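Local structure of mirolysin (Tannerella forsythia, 6R7V) at residues A[37-42]-A[291-296]; A[165-170]-A[206-211]; A[211-216]-A[284-289]; A[233-238]-A[280-285]. The protein is the zymogen of a pappalysin-family metzincin metallopeptidase, which probably cleaves proteins with a zinc ion once its cysteine-switch latency is relieved. The protein carries 1 engineered substitution. One frame throughout, in Å; residues are numbered along the deposited sequence.

Contact 1. Residues A[37-42]-A[291-296]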
loop_
_atom_site.group_PDB
_atom_site.type_symbol
_atom_site.label_atom_id
_atom_site.label_comp_id
_atom_site.label_asym_id
_atom_site.label_seq_id
_atom_site.Cartn_x
_atom_site.Cartn_y
_atom_site.Cartn_z
ATOM N N SER A 37 1.746 -16.321 -12.820
ATOM C CA SER A 37 0.521 -15.520 -12.921
ATOM C C SER A 37 -0.405 -15.971 -14.073
ATOM O O SER A 37 -0.896 -15.133 -14.838
ATOM C CB SER A 37 0.868 -14.040 -13.069
ATOM O OG SER A 37 1.781 -13.803 -14.127
ATOM N N ARG A 38 -0.683 -17.285 -14.164
ATOM C CA ARG A 38 -1.589 -17.802 -15.193
ATOM C C ARG A 38 -2.999 -18.018 -14.646
ATOM O O ARG A 38 -3.973 -17.751 -15.354
ATOM C CB ARG A 38 -1.068 -19.107 -15.788
ATOM C CG ARG A 38 -1.802 -19.522 -17.065
ATOM C CD ARG A 38 -2.343 -20.935 -16.978
ATOM N NE ARG A 38 -3.594 -21.025 -16.219
ATOM C CZ ARG A 38 -4.811 -20.925 -16.748
ATOM N NH1 ARG A 38 -5.886 -21.031 -15.979
ATOM N NH2 ARG A 38 -4.963 -20.710 -18.050
ATOM N N SER A 39 -3.105 -18.512 -13.402
ATOM C CA SER A 39 -4.378 -18.807 -12.751
ATOM C C SER A 39 -4.885 -17.615 -11.894
ATOM O O SER A 39 -5.512 -17.824 -10.851
ATOM C CB SER A 39 -4.244 -20.072 -11.909
ATOM O OG SER A 39 -5.523 -20.550 -11.531
ATOM N N VAL A 40 -4.670 -16.373 -12.378
ATOM C CA VAL A 40 -5.124 -15.141 -11.710
ATOM C C VAL A 40 -6.676 -15.151 -11.655
ATOM O O VAL A 40 -7.313 -15.459 -12.663
ATOM C CB VAL A 40 -4.570 -13.868 -12.407
ATOM C CG1 VAL A 40 -4.977 -12.596 -11.664
ATOM C CG2 VAL A 40 -3.052 -13.941 -12.529
ATOM N N PRO A 41 -7.291 -14.865 -10.487
ATOM C CA PRO A 41 -8.753 -14.931 -10.390
ATOM C C PRO A 41 -9.496 -13.988 -11.321
ATOM O O PRO A 41 -9.045 -12.876 -11.610
ATOM C CB PRO A 41 -9.033 -14.554 -8.929
ATOM C CG PRO A 41 -7.784 -14.801 -8.209
ATOM C CD PRO A 41 -6.693 -14.497 -9.188
ATOM N N SER A 42 -10.662 -14.429 -11.771
ATOM C CA SER A 42 -11.543 -13.604 -12.586
ATOM C C SER A 42 -12.579 -12.917 -11.700
ATOM O O SER A 42 -13.371 -12.114 -12.201
ATOM C CB SER A 42 -12.237 -14.456 -13.647
ATOM O OG SER A 42 -13.005 -15.473 -13.028
ATOM N N ASP A 291 -3.237 -15.529 -7.657
ATOM C CA ASP A 291 -3.301 -16.674 -8.572
ATOM C C ASP A 291 -3.673 -17.896 -7.722
ATOM O O ASP A 291 -3.008 -18.143 -6.726
ATOM C CB ASP A 291 -1.922 -16.828 -9.241
ATOM C CG ASP A 291 -1.756 -18.020 -10.138
ATOM O OD1 ASP A 291 -1.847 -19.159 -9.634
ATOM O OD2 ASP A 291 -1.486 -17.820 -11.326
ATOM N N THR A 292 -4.775 -18.594 -8.056
ATOM C CA THR A 292 -5.319 -19.674 -7.204
ATOM C C THR A 292 -4.391 -20.891 -7.021
ATOM O O THR A 292 -4.592 -21.657 -6.070
ATOM C CB THR A 292 -6.684 -20.150 -7.725
ATOM O OG1 THR A 292 -6.505 -20.691 -9.024
ATOM C CG2 THR A 292 -7.736 -19.041 -7.758
ATOM N N GLN A 293 -3.378 -21.053 -7.880
ATOM C CA GLN A 293 -2.488 -22.217 -7.814
ATOM C C GLN A 293 -1.124 -21.880 -7.212
ATOM O O GLN A 293 -0.583 -22.695 -6.464
ATOM C CB GLN A 293 -2.288 -22.842 -9.212
ATOM C CG GLN A 293 -3.574 -23.199 -9.973
ATOM C CD GLN A 293 -4.566 -24.053 -9.213
ATOM O OE1 GLN A 293 -4.259 -25.154 -8.750
ATOM N NE2 GLN A 293 -5.791 -23.565 -9.092
ATOM N N THR A 294 -0.562 -20.703 -7.550
ATOM C CA THR A 294 0.788 -20.334 -7.118
ATOM C C THR A 294 0.909 -18.899 -6.561
ATOM O O THR A 294 2.029 -18.455 -6.283
ATOM C CB THR A 294 1.755 -20.519 -8.306
ATOM O OG1 THR A 294 3.099 -20.349 -7.857
ATOM C CG2 THR A 294 1.472 -19.568 -9.458
ATOM N N GLY A 295 -0.208 -18.189 -6.412
ATOM C CA GLY A 295 -0.174 -16.816 -5.899
ATOM C C GLY A 295 0.296 -16.786 -4.464
ATOM O O GLY A 295 -0.210 -17.550 -3.648
ATOM N N ILE A 296 1.250 -15.903 -4.133
ATOM C CA ILE A 296 1.798 -15.859 -2.770
ATOM C C ILE A 296 0.699 -15.511 -1.730
ATOM O O ILE A 296 0.795 -15.979 -0.592
ATOM C CB ILE A 296 3.030 -14.904 -2.687
ATOM C CG1 ILE A 296 3.863 -15.120 -1.406
ATOM C CG2 ILE A 296 2.652 -13.431 -2.869
ATOM C CD1 ILE A 296 4.865 -16.283 -1.433
#
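D291 divides its carboxylate between two loops, OD1 serving its own turn and OD2 the backbone of 37-42. The amide of S39 approaches OD2 from above the carboxylate plane, at 2.7 Å from N to OD2 and with a clearly bent N-H...O angle of 132°. The distance from R38 N to D291 OD2 is 3.0 Å. On the other oxygen, Q293 N and T294 N both donate to D291 OD1, reaching it from opposite faces, an Asx turn and Asx motif that curl the 291-296 loop round its first residue. With CG anti to the backbone N (chi1 175°), the D291 side chain is directed between S39 N on one side and Q293 N and T294 N on the other.

A second set of bonds runs through S39 itself. T292 N donates back to S39 O at 3.0 Å, nearly straight at 160°, while S39 OG gives its hydrogen to T292 OG1 over 2.7 Å. That threonine oxygen also accepts from Q293 NE2, and the CG of Q293 rests against S39 OG at 3.6 Å. P41 CD lies 3.9 Å from D291 N, and P41 CG is near T292 CG2 (4.3 Å). Beyond the pair, P41 O takes a hydrogen bond from R287 of helix 280-288, and V40 packs on R287 and S288.

S39 is thus gripped by its amide, carbonyl and hydroxyl together. The amides turned on the buried D291 would be expected to stabilise its negative charge, and its carboxylate provides one of three hydrogen-bonded links between two loops far apart in sequence.

Contact 2. Residues A[165-170]-A[206-211]. Engineered in segment 206-211: A208 (natural residue Glu). With ZN (zinc ion), chain D.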
loop_
_atom_site.group_PDB
_atom_site.type_symbol
_atom_site.label_atom_id
_atom_site.label_comp_id
_atom_site.label_asym_id
_atom_site.label_seq_id
_atom_site.Cartn_x
_atom_site.Cartn_y
_atom_site.Cartn_z
ATOM N N GLY A 165 4.363 6.517 6.142
ATOM C CA GLY A 165 3.977 5.115 6.151
ATOM C C GLY A 165 5.014 4.253 5.478
ATOM O O GLY A 165 5.938 4.771 4.827
ATOM N N TYR A 166 4.870 2.934 5.634
ATOM C CA TYR A 166 5.730 1.984 4.944
ATOM C C TYR A 166 5.036 0.632 4.840
ATOM O O TYR A 166 4.145 0.312 5.630
ATOM C CB TYR A 166 7.112 1.860 5.596
ATOM C CG TYR A 166 7.158 1.196 6.952
ATOM C CD1 TYR A 166 7.474 -0.155 7.077
ATOM C CD2 TYR A 166 6.999 1.942 8.119
ATOM C CE1 TYR A 166 7.572 -0.760 8.328
ATOM C CE2 TYR A 166 7.119 1.351 9.373
ATOM C CZ TYR A 166 7.432 0.005 9.471
ATOM O OH TYR A 166 7.531 -0.590 10.705
ATOM N N ALA A 167 5.442 -0.158 3.857
ATOM C CA ALA A 167 4.867 -1.469 3.619
ATOM C C ALA A 167 5.949 -2.491 3.487
ATOM O O ALA A 167 7.071 -2.153 3.096
ATOM C CB ALA A 167 4.059 -1.433 2.324
ATOM N N GLN A 168 5.588 -3.753 3.660
ATOM C CA GLN A 168 6.501 -4.838 3.383
ATOM C C GLN A 168 6.090 -5.438 2.028
ATOM O O GLN A 168 4.915 -5.717 1.811
ATOM C CB GLN A 168 6.501 -5.895 4.512
ATOM C CG GLN A 168 7.610 -6.915 4.279
ATOM C CD GLN A 168 7.754 -7.864 5.432
ATOM O OE1 GLN A 168 8.278 -7.504 6.470
ATOM N NE2 GLN A 168 7.294 -9.085 5.257
ATOM N N PHE A 169 7.053 -5.654 1.118
ATOM C CA PHE A 169 6.744 -6.176 -0.206
ATOM C C PHE A 169 6.526 -7.689 -0.212
ATOM O O PHE A 169 7.140 -8.391 0.606
ATOM C CB PHE A 169 7.909 -5.856 -1.158
ATOM C CG PHE A 169 8.016 -4.409 -1.558
ATOM C CD1 PHE A 169 8.945 -3.572 -0.952
ATOM C CD2 PHE A 169 7.195 -3.885 -2.542
ATOM C CE1 PHE A 169 9.002 -2.212 -1.278
ATOM C CE2 PHE A 169 7.288 -2.534 -2.907
ATOM C CZ PHE A 169 8.204 -1.713 -2.286
ATOM N N PRO A 170 5.767 -8.224 -1.203
ATOM C CA PRO A 170 5.522 -9.672 -1.246
ATOM C C PRO A 170 6.771 -10.535 -1.376
ATOM O O PRO A 170 6.745 -11.673 -0.886
ATOM C CB PRO A 170 4.664 -9.847 -2.502
ATOM C CG PRO A 170 3.959 -8.533 -2.669
ATOM C CD PRO A 170 4.914 -7.495 -2.172
ATOM N N THR A 206 -3.694 3.940 0.684
ATOM C CA THR A 206 -3.868 3.382 -0.671
ATOM C C THR A 206 -2.508 3.107 -1.294
ATOM O O THR A 206 -2.278 2.017 -1.851
ATOM C CB THR A 206 -4.647 4.379 -1.556
ATOM O OG1 THR A 206 -5.952 4.484 -0.966
ATOM C CG2 THR A 206 -4.826 3.876 -2.993
ATOM N N HIS A 207 -1.582 4.078 -1.146
ATOM C CA HIS A 207 -0.226 3.957 -1.677
ATOM C C HIS A 207 0.513 2.766 -1.009
ATOM O O HIS A 207 1.141 1.959 -1.712
ATOM C CB HIS A 207 0.470 5.293 -1.395
ATOM C CG HIS A 207 1.920 5.355 -1.739
ATOM N ND1 HIS A 207 2.368 6.057 -2.843
ATOM C CD2 HIS A 207 2.986 4.854 -1.069
ATOM C CE1 HIS A 207 3.685 5.956 -2.813
ATOM N NE2 HIS A 207 4.095 5.217 -1.772
ATOM N N ALA A 208 0.447 2.668 0.335
ATOM C CA ALA A 208 1.152 1.594 1.059
ATOM C C ALA A 208 0.589 0.247 0.694
ATOM O O ALA A 208 1.352 -0.713 0.537
ATOM C CB ALA A 208 1.031 1.803 2.558
ATOM N N VAL A 209 -0.746 0.135 0.605
ATOM C CA VAL A 209 -1.370 -1.150 0.234
ATOM C C VAL A 209 -0.936 -1.510 -1.212
ATOM O O VAL A 209 -0.706 -2.693 -1.492
ATOM C CB VAL A 209 -2.917 -1.121 0.442
ATOM C CG1 VAL A 209 -3.600 -2.359 -0.133
ATOM C CG2 VAL A 209 -3.252 -0.968 1.922
ATOM N N GLY A 210 -0.759 -0.502 -2.085
ATOM C CA GLY A 210 -0.221 -0.766 -3.415
ATOM C C GLY A 210 1.126 -1.466 -3.305
ATOM O O GLY A 210 1.351 -2.453 -3.991
ATOM N N HIS A 211 2.054 -0.986 -2.421
ATOM C CA HIS A 211 3.337 -1.720 -2.227
ATOM C C HIS A 211 3.137 -3.137 -1.668
ATOM O O HIS A 211 3.824 -4.066 -2.097
ATOM C CB HIS A 211 4.247 -0.978 -1.258
ATOM C CG HIS A 211 4.756 0.367 -1.711
ATOM N ND1 HIS A 211 5.460 0.530 -2.895
ATOM C CD2 HIS A 211 4.764 1.539 -1.044
ATOM C CE1 HIS A 211 5.866 1.797 -2.909
ATOM N NE2 HIS A 211 5.495 2.429 -1.816
HETATM ZN ZN ZN D . 5.872 4.370 -1.313
#
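A167, two residues on from G165, whose backbone pairs with G7 beside C6, sets its methyl against helix 203-212: CB lies 3.3 Å from A208 O and 3.6 Å from H211 CB. The A208 methyl stands further off, at 4.4 Å from A167 CB; this alanine is an engineered replacement for the natural glutamate. Q168 turns its CB away from the helix, and its amide is held instead by T179 and K176. The F169 ring reaches the helix, CG beside the backbone N (chi1 -73°), which lays CE2 and CZ each 3.6 Å from H211 ND1. The two rings meet obliquely, centroids 5.2 Å apart and planes at 71°, while CD2 of F169 touches the H211 carbonyl oxygen. P170 finishes the run with CD beside that same oxygen.

The imidazole of H211 is fixed at both ends. ND1 donates to L215 O, and NE2 binds zinc at 2.0 Å, as does NE2 of H207, whose ND1 donates to Y266 O. H217 and C6 complete the metal site.

H207, the engineered position 208, H211 and H217 follow the metzincin zinc-binding consensus HExxHxxGxxH. With strand 165-167 antiparallel to its neighbour 182-185 beside the metal, and C6 as fourth ligand, this is the active-site cleft of a metzincin zymogen closed by a cysteine switch.

Contact 3. Residues A[211-216]-A[284-289]. With ZN (zinc ion), chain D.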
loop_
_atom_site.group_PDB
_atom_site.type_symbol
_atom_site.label_atom_id
_atom_site.label_comp_id
_atom_site.label_asym_id
_atom_site.label_seq_id
_atom_site.Cartn_x
_atom_site.Cartn_y
_atom_site.Cartn_z
ATOM N N HIS A 211 2.054 -0.986 -2.421
ATOM C CA HIS A 211 3.337 -1.720 -2.227
ATOM C C HIS A 211 3.137 -3.137 -1.668
ATOM O O HIS A 211 3.824 -4.066 -2.097
ATOM C CB HIS A 211 4.247 -0.978 -1.258
ATOM C CG HIS A 211 4.756 0.367 -1.711
ATOM N ND1 HIS A 211 5.460 0.530 -2.895
ATOM C CD2 HIS A 211 4.764 1.539 -1.044
ATOM C CE1 HIS A 211 5.866 1.797 -2.909
ATOM N NE2 HIS A 211 5.495 2.429 -1.816
ATOM N N TRP A 212 2.219 -3.296 -0.706
ATOM C CA TRP A 212 1.943 -4.635 -0.160
ATOM C C TRP A 212 1.415 -5.588 -1.265
ATOM O O TRP A 212 1.563 -6.821 -1.148
ATOM C CB TRP A 212 0.938 -4.440 0.981
ATOM C CG TRP A 212 0.534 -5.689 1.689
ATOM C CD1 TRP A 212 1.258 -6.387 2.618
ATOM C CD2 TRP A 212 -0.717 -6.349 1.565
ATOM N NE1 TRP A 212 0.537 -7.471 3.048
ATOM C CE2 TRP A 212 -0.667 -7.501 2.384
ATOM C CE3 TRP A 212 -1.862 -6.106 0.801
ATOM C CZ2 TRP A 212 -1.756 -8.380 2.501
ATOM C CZ3 TRP A 212 -2.931 -6.978 0.907
ATOM C CH2 TRP A 212 -2.859 -8.122 1.721
ATOM N N LEU A 213 0.829 -5.004 -2.350
ATOM C CA LEU A 213 0.351 -5.705 -3.518
ATOM C C LEU A 213 1.334 -5.589 -4.706
ATOM O O LEU A 213 0.961 -5.736 -5.880
ATOM C CB LEU A 213 -1.062 -5.252 -3.893
ATOM C CG LEU A 213 -2.135 -5.608 -2.852
ATOM C CD1 LEU A 213 -3.460 -5.007 -3.227
ATOM C CD2 LEU A 213 -2.242 -7.156 -2.646
ATOM N N ASP A 214 2.611 -5.409 -4.381
ATOM C CA ASP A 214 3.754 -5.546 -5.295
ATOM C C ASP A 214 4.049 -4.326 -6.166
ATOM O O ASP A 214 4.942 -4.406 -7.037
ATOM C CB ASP A 214 3.600 -6.803 -6.207
ATOM C CG ASP A 214 4.871 -7.580 -6.385
ATOM O OD1 ASP A 214 5.758 -7.433 -5.551
ATOM O OD2 ASP A 214 4.977 -8.327 -7.389
ATOM N N LEU A 215 3.369 -3.207 -5.958
ATOM C CA LEU A 215 3.669 -2.039 -6.789
ATOM C C LEU A 215 4.847 -1.262 -6.263
ATOM O O LEU A 215 5.052 -1.170 -5.033
ATOM C CB LEU A 215 2.463 -1.092 -6.870
ATOM C CG LEU A 215 1.175 -1.687 -7.419
ATOM C CD1 LEU A 215 0.124 -0.608 -7.560
ATOM C CD2 LEU A 215 1.399 -2.411 -8.758
ATOM N N ARG A 216 5.549 -0.616 -7.192
ATOM C CA ARG A 216 6.692 0.243 -6.884
ATOM C C ARG A 216 6.363 1.685 -7.171
ATOM O O ARG A 216 5.491 2.008 -7.998
ATOM C CB ARG A 216 7.873 -0.149 -7.767
ATOM C CG ARG A 216 8.365 -1.545 -7.504
ATOM C CD ARG A 216 9.666 -1.740 -8.211
ATOM N NE ARG A 216 10.065 -3.139 -8.210
ATOM C CZ ARG A 216 11.239 -3.562 -8.657
ATOM N NH1 ARG A 216 12.148 -2.691 -9.080
ATOM N NH2 ARG A 216 11.520 -4.854 -8.673
ATOM N N GLU A 284 -3.285 -5.482 -12.880
ATOM C CA GLU A 284 -2.866 -6.833 -13.262
ATOM C C GLU A 284 -1.803 -7.351 -12.311
ATOM O O GLU A 284 -1.887 -8.506 -11.873
ATOM C CB GLU A 284 -2.341 -6.864 -14.703
ATOM C CG GLU A 284 -3.394 -6.659 -15.776
ATOM C CD GLU A 284 -2.799 -6.567 -17.169
ATOM O OE1 GLU A 284 -2.557 -7.631 -17.785
ATOM O OE2 GLU A 284 -2.559 -5.431 -17.638
ATOM N N ARG A 285 -0.816 -6.502 -11.966
ATOM C CA ARG A 285 0.253 -6.931 -11.094
ATOM C C ARG A 285 -0.298 -7.257 -9.701
ATOM O O ARG A 285 0.085 -8.271 -9.111
ATOM C CB ARG A 285 1.330 -5.846 -11.027
ATOM C CG ARG A 285 2.398 -6.091 -9.989
ATOM C CD ARG A 285 3.189 -7.356 -10.220
ATOM N NE ARG A 285 4.129 -7.194 -11.304
ATOM C CZ ARG A 285 5.444 -7.132 -11.151
ATOM N NH1 ARG A 285 5.992 -7.321 -9.960
ATOM N NH2 ARG A 285 6.223 -6.944 -12.194
ATOM N N MET A 286 -1.168 -6.402 -9.165
ATOM C CA MET A 286 -1.718 -6.631 -7.816
ATOM C C MET A 286 -2.572 -7.895 -7.769
ATOM O O MET A 286 -2.422 -8.720 -6.859
ATOM C CB MET A 286 -2.552 -5.403 -7.398
ATOM C CG MET A 286 -1.670 -4.165 -7.213
ATOM S SD MET A 286 -2.554 -2.825 -6.346
ATOM C CE MET A 286 -3.661 -2.266 -7.691
ATOM N N ARG A 287 -3.420 -8.102 -8.781
ATOM C CA ARG A 287 -4.293 -9.264 -8.747
ATOM C C ARG A 287 -3.551 -10.584 -8.934
ATOM O O ARG A 287 -4.007 -11.637 -8.462
ATOM C CB ARG A 287 -5.362 -9.159 -9.829
ATOM C CG ARG A 287 -6.337 -7.995 -9.561
ATOM C CD ARG A 287 -7.390 -7.937 -10.665
ATOM N NE ARG A 287 -8.194 -9.161 -10.756
ATOM C CZ ARG A 287 -9.192 -9.475 -9.932
ATOM N NH1 ARG A 287 -9.557 -8.636 -8.958
ATOM N NH2 ARG A 287 -9.842 -10.628 -10.077
ATOM N N SER A 288 -2.394 -10.508 -9.613
ATOM C CA SER A 288 -1.591 -11.705 -9.892
ATOM C C SER A 288 -1.124 -12.408 -8.611
ATOM O O SER A 288 -0.900 -13.628 -8.642
ATOM C CB SER A 288 -0.393 -11.358 -10.775
ATOM O OG SER A 288 0.627 -10.670 -10.071
ATOM N N LEU A 289 -1.039 -11.685 -7.494
ATOM C CA LEU A 289 -0.610 -12.279 -6.208
ATOM C C LEU A 289 -1.639 -13.242 -5.663
ATOM O O LEU A 289 -1.327 -13.999 -4.744
ATOM C CB LEU A 289 -0.356 -11.181 -5.173
ATOM C CG LEU A 289 0.704 -10.148 -5.524
ATOM C CD1 LEU A 289 0.715 -9.050 -4.507
ATOM C CD2 LEU A 289 2.102 -10.759 -5.582
HETATM ZN ZN ZN D . 5.872 4.370 -1.313
#
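R285 leaves its backbone with CG anti to N (chi1 171°), and bends at chi2 (62°) and chi3 (75°) then carry NH1 to the carboxylate of D214. R285 NH1 donates to D214 OD2 at 2.9 Å in a salt bridge; the oxygen lies at the guanidinium edge near its plane, yet is itself met from above the carboxylate plane, the two planes being turned against each other. W29 NE1 also donates to that oxygen, and E30 pairs with R285 NH2, so helix 20-32 backs the bridge.

The rest is mainly van der Waals contact. CG of M286 sits 3.3 Å from L213 O and 3.5 Å from L213 CB, the two side chains crossing at about a right angle, and M286 CA makes a CA-H...O contact of 3.4 Å with L213 O. L215 CD1 touches the M286 sulfur SD at 3.7 Å, while CD2 of L215 lies against CG of R285. CD1 of L289 rests on L213 CA at 3.5 Å and is flanked by the CB of D214.

D214, with its positive phi, is the C-prime residue of a Schellman motif that ends helix 203-212 and redirects the chain towards H217. It occupies the glycine position of the metzincin HExxHxxGxxH consensus, here packed against helix 280-288.

Contact 4. Residues A[233-238]-A[280-285]. With CA (calcium ion), chain C; CA (calcium ion), chain B.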
loop_
_atom_site.group_PDB
_atom_site.type_symbol
_atom_site.label_atom_id
_atom_site.label_comp_id
_atom_site.label_asym_id
_atom_site.label_seq_id
_atom_site.Cartn_x
_atom_site.Cartn_y
_atom_site.Cartn_z
ATOM N N ALA A 233 4.248 -1.274 -17.885
ATOM C CA ALA A 233 4.382 -0.625 -19.181
ATOM C C ALA A 233 3.436 0.574 -19.395
ATOM O O ALA A 233 3.819 1.519 -20.102
ATOM C CB ALA A 233 4.160 -1.656 -20.288
ATOM N N ASP A 234 2.233 0.576 -18.756
ATOM C CA ASP A 234 1.311 1.673 -19.052
ATOM C C ASP A 234 1.473 2.872 -18.089
ATOM O O ASP A 234 0.756 3.871 -18.248
ATOM C CB ASP A 234 -0.136 1.204 -19.140
ATOM C CG ASP A 234 -0.709 0.665 -17.864
ATOM O OD1 ASP A 234 -0.017 0.735 -16.824
ATOM O OD2 ASP A 234 -1.881 0.216 -17.884
ATOM N N THR A 235 2.473 2.836 -17.168
ATOM C CA THR A 235 2.813 4.028 -16.410
ATOM C C THR A 235 3.991 4.668 -17.181
ATOM O O THR A 235 5.045 4.016 -17.356
ATOM C CB THR A 235 3.139 3.740 -14.939
ATOM O OG1 THR A 235 4.122 2.701 -14.919
ATOM C CG2 THR A 235 1.913 3.354 -14.149
ATOM N N PRO A 236 3.818 5.915 -17.676
ATOM C CA PRO A 236 4.918 6.565 -18.428
ATOM C C PRO A 236 6.224 6.591 -17.647
ATOM O O PRO A 236 6.201 6.831 -16.440
ATOM C CB PRO A 236 4.412 7.990 -18.630
ATOM C CG PRO A 236 2.900 7.879 -18.572
ATOM C CD PRO A 236 2.638 6.801 -17.548
ATOM N N ASN A 237 7.359 6.357 -18.335
ATOM C CA ASN A 237 8.685 6.460 -17.734
ATOM C C ASN A 237 8.810 7.840 -17.131
ATOM O O ASN A 237 8.441 8.843 -17.751
ATOM C CB ASN A 237 9.773 6.219 -18.767
ATOM C CG ASN A 237 11.151 6.000 -18.208
ATOM O OD1 ASN A 237 11.401 6.119 -17.013
ATOM N ND2 ASN A 237 12.089 5.677 -19.077
ATOM N N GLN A 238 9.272 7.908 -15.908
ATOM C CA GLN A 238 9.254 9.164 -15.178
ATOM C C GLN A 238 10.603 9.382 -14.504
ATOM O O GLN A 238 11.195 8.421 -14.035
ATOM C CB GLN A 238 8.096 9.075 -14.145
ATOM C CG GLN A 238 7.916 10.286 -13.226
ATOM C CD GLN A 238 6.674 10.195 -12.371
ATOM O OE1 GLN A 238 5.623 9.716 -12.789
ATOM N NE2 GLN A 238 6.771 10.641 -11.146
ATOM N N LYS A 280 -4.465 0.010 -15.478
ATOM C CA LYS A 280 -4.797 -1.400 -15.726
ATOM C C LYS A 280 -3.571 -2.308 -15.490
ATOM O O LYS A 280 -3.721 -3.419 -14.979
ATOM C CB LYS A 280 -5.296 -1.577 -17.157
ATOM C CG LYS A 280 -6.656 -0.900 -17.372
ATOM C CD LYS A 280 -7.039 -0.875 -18.847
ATOM C CE LYS A 280 -8.364 -0.183 -19.050
ATOM N NZ LYS A 280 -8.673 -0.040 -20.503
ATOM N N GLY A 281 -2.384 -1.855 -15.903
ATOM C CA GLY A 281 -1.177 -2.652 -15.693
ATOM C C GLY A 281 -0.844 -2.855 -14.228
ATOM O O GLY A 281 -0.381 -3.937 -13.827
ATOM N N GLN A 282 -1.049 -1.804 -13.401
ATOM C CA GLN A 282 -0.832 -1.951 -11.962
ATOM C C GLN A 282 -1.853 -2.925 -11.383
ATOM O O GLN A 282 -1.470 -3.772 -10.595
ATOM C CB GLN A 282 -0.930 -0.585 -11.268
ATOM C CG GLN A 282 0.267 0.330 -11.555
ATOM C CD GLN A 282 0.010 1.721 -11.024
ATOM O OE1 GLN A 282 -1.099 2.261 -11.143
ATOM N NE2 GLN A 282 1.032 2.313 -10.377
ATOM N N VAL A 283 -3.133 -2.824 -11.793
ATOM C CA VAL A 283 -4.170 -3.772 -11.363
ATOM C C VAL A 283 -3.758 -5.229 -11.673
ATOM O O VAL A 283 -3.946 -6.117 -10.828
ATOM C CB VAL A 283 -5.514 -3.436 -12.052
ATOM C CG1 VAL A 283 -6.491 -4.610 -11.963
ATOM C CG2 VAL A 283 -6.092 -2.181 -11.422
ATOM N N GLU A 284 -3.285 -5.482 -12.880
ATOM C CA GLU A 284 -2.866 -6.833 -13.262
ATOM C C GLU A 284 -1.803 -7.351 -12.311
ATOM O O GLU A 284 -1.887 -8.506 -11.873
ATOM C CB GLU A 284 -2.341 -6.864 -14.703
ATOM C CG GLU A 284 -3.394 -6.659 -15.776
ATOM C CD GLU A 284 -2.799 -6.567 -17.169
ATOM O OE1 GLU A 284 -2.557 -7.631 -17.785
ATOM O OE2 GLU A 284 -2.559 -5.431 -17.638
ATOM N N ARG A 285 -0.816 -6.502 -11.966
ATOM C CA ARG A 285 0.253 -6.931 -11.094
ATOM C C ARG A 285 -0.298 -7.257 -9.701
ATOM O O ARG A 285 0.085 -8.271 -9.111
ATOM C CB ARG A 285 1.330 -5.846 -11.027
ATOM C CG ARG A 285 2.398 -6.091 -9.989
ATOM C CD ARG A 285 3.189 -7.356 -10.220
ATOM N NE ARG A 285 4.129 -7.194 -11.304
ATOM C CZ ARG A 285 5.444 -7.132 -11.151
ATOM N NH1 ARG A 285 5.992 -7.321 -9.960
ATOM N NH2 ARG A 285 6.223 -6.944 -12.194
HETATM CA CA CA C . 6.361 2.415 -16.027
HETATM CA CA CA B . 13.105 7.556 -12.892
HETATM O O HOH W 1 6.537 4.586 -14.845
HETATM O O HOH W 2 12.588 5.948 -14.567
HETATM O O HOH W 3 8.803 2.864 -15.405
HETATM O O HOH W 4 7.424 2.688 -18.122
HETATM O O HOH W 5 7.865 0.396 -16.434
#
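D234 and G281 make the polar link between the calcium loop and helix 280-288: G281 N donates to D234 OD2 at 2.9 Å, meeting the oxygen on its syn side, 28° out of the carboxylate plane. CG of D234 lies between the backbone N and the carbonyl carbon (chi1 64°), which points the carboxylate at the first turn of the helix. Beside it, the methyl CG2 of T235 touches the amide carbon CD of Q282 at 4.0 Å, the two side chains crossing at about a right angle.

T279, just before the helix, steadies both sides of this pairing, bonding to OD1 of D234 and to the amide of Q282. T235 is in turn anchored by calcium, which it chelates through O and OG1, each at 2.5 Å; D230 and I232 supply the other protein ligands, and four waters make up half the shell. One of these, water 1, lies 2.8 Å from P236 O, to which it probably donates. Further along, Q238 O binds a second calcium at 2.4 Å, together with W219, D222, S225 and G239, and a water on that ion probably donates to N237 OD1.

The negative D234 at the start of the helix should interact favourably with the helix dipole. The whole is a loop that binds two calcium ions, the one at Q238 held largely by backbone carbonyls, fastened by an aspartate to the N-terminal turn of helix 280-288.

Overall arrangement
Contacts 2 and 3 form the centre of the arrangement, 9 Å apart between centres and sharing H211, so that both touch the zinc ion; P170 of contact 2 packs on D214 and W212 of contact 3. Helix 280-288 then carries the order outward: its later residues serve contact 3 and its first turn contact 4, centres 11 Å apart, with L215 CD2 lying 3.7 Å from Q282 O. Contact 1, its centre 12 Å from that of contact 3, secures the loop that follows this helix, and S37 CB packs on S288 CB at 3.7 Å where the two meet. Contacts 1 and 4 do not touch, their nearest atoms being about 5 Å apart. In sequence, contact 1 closes a loop enclosing the other three.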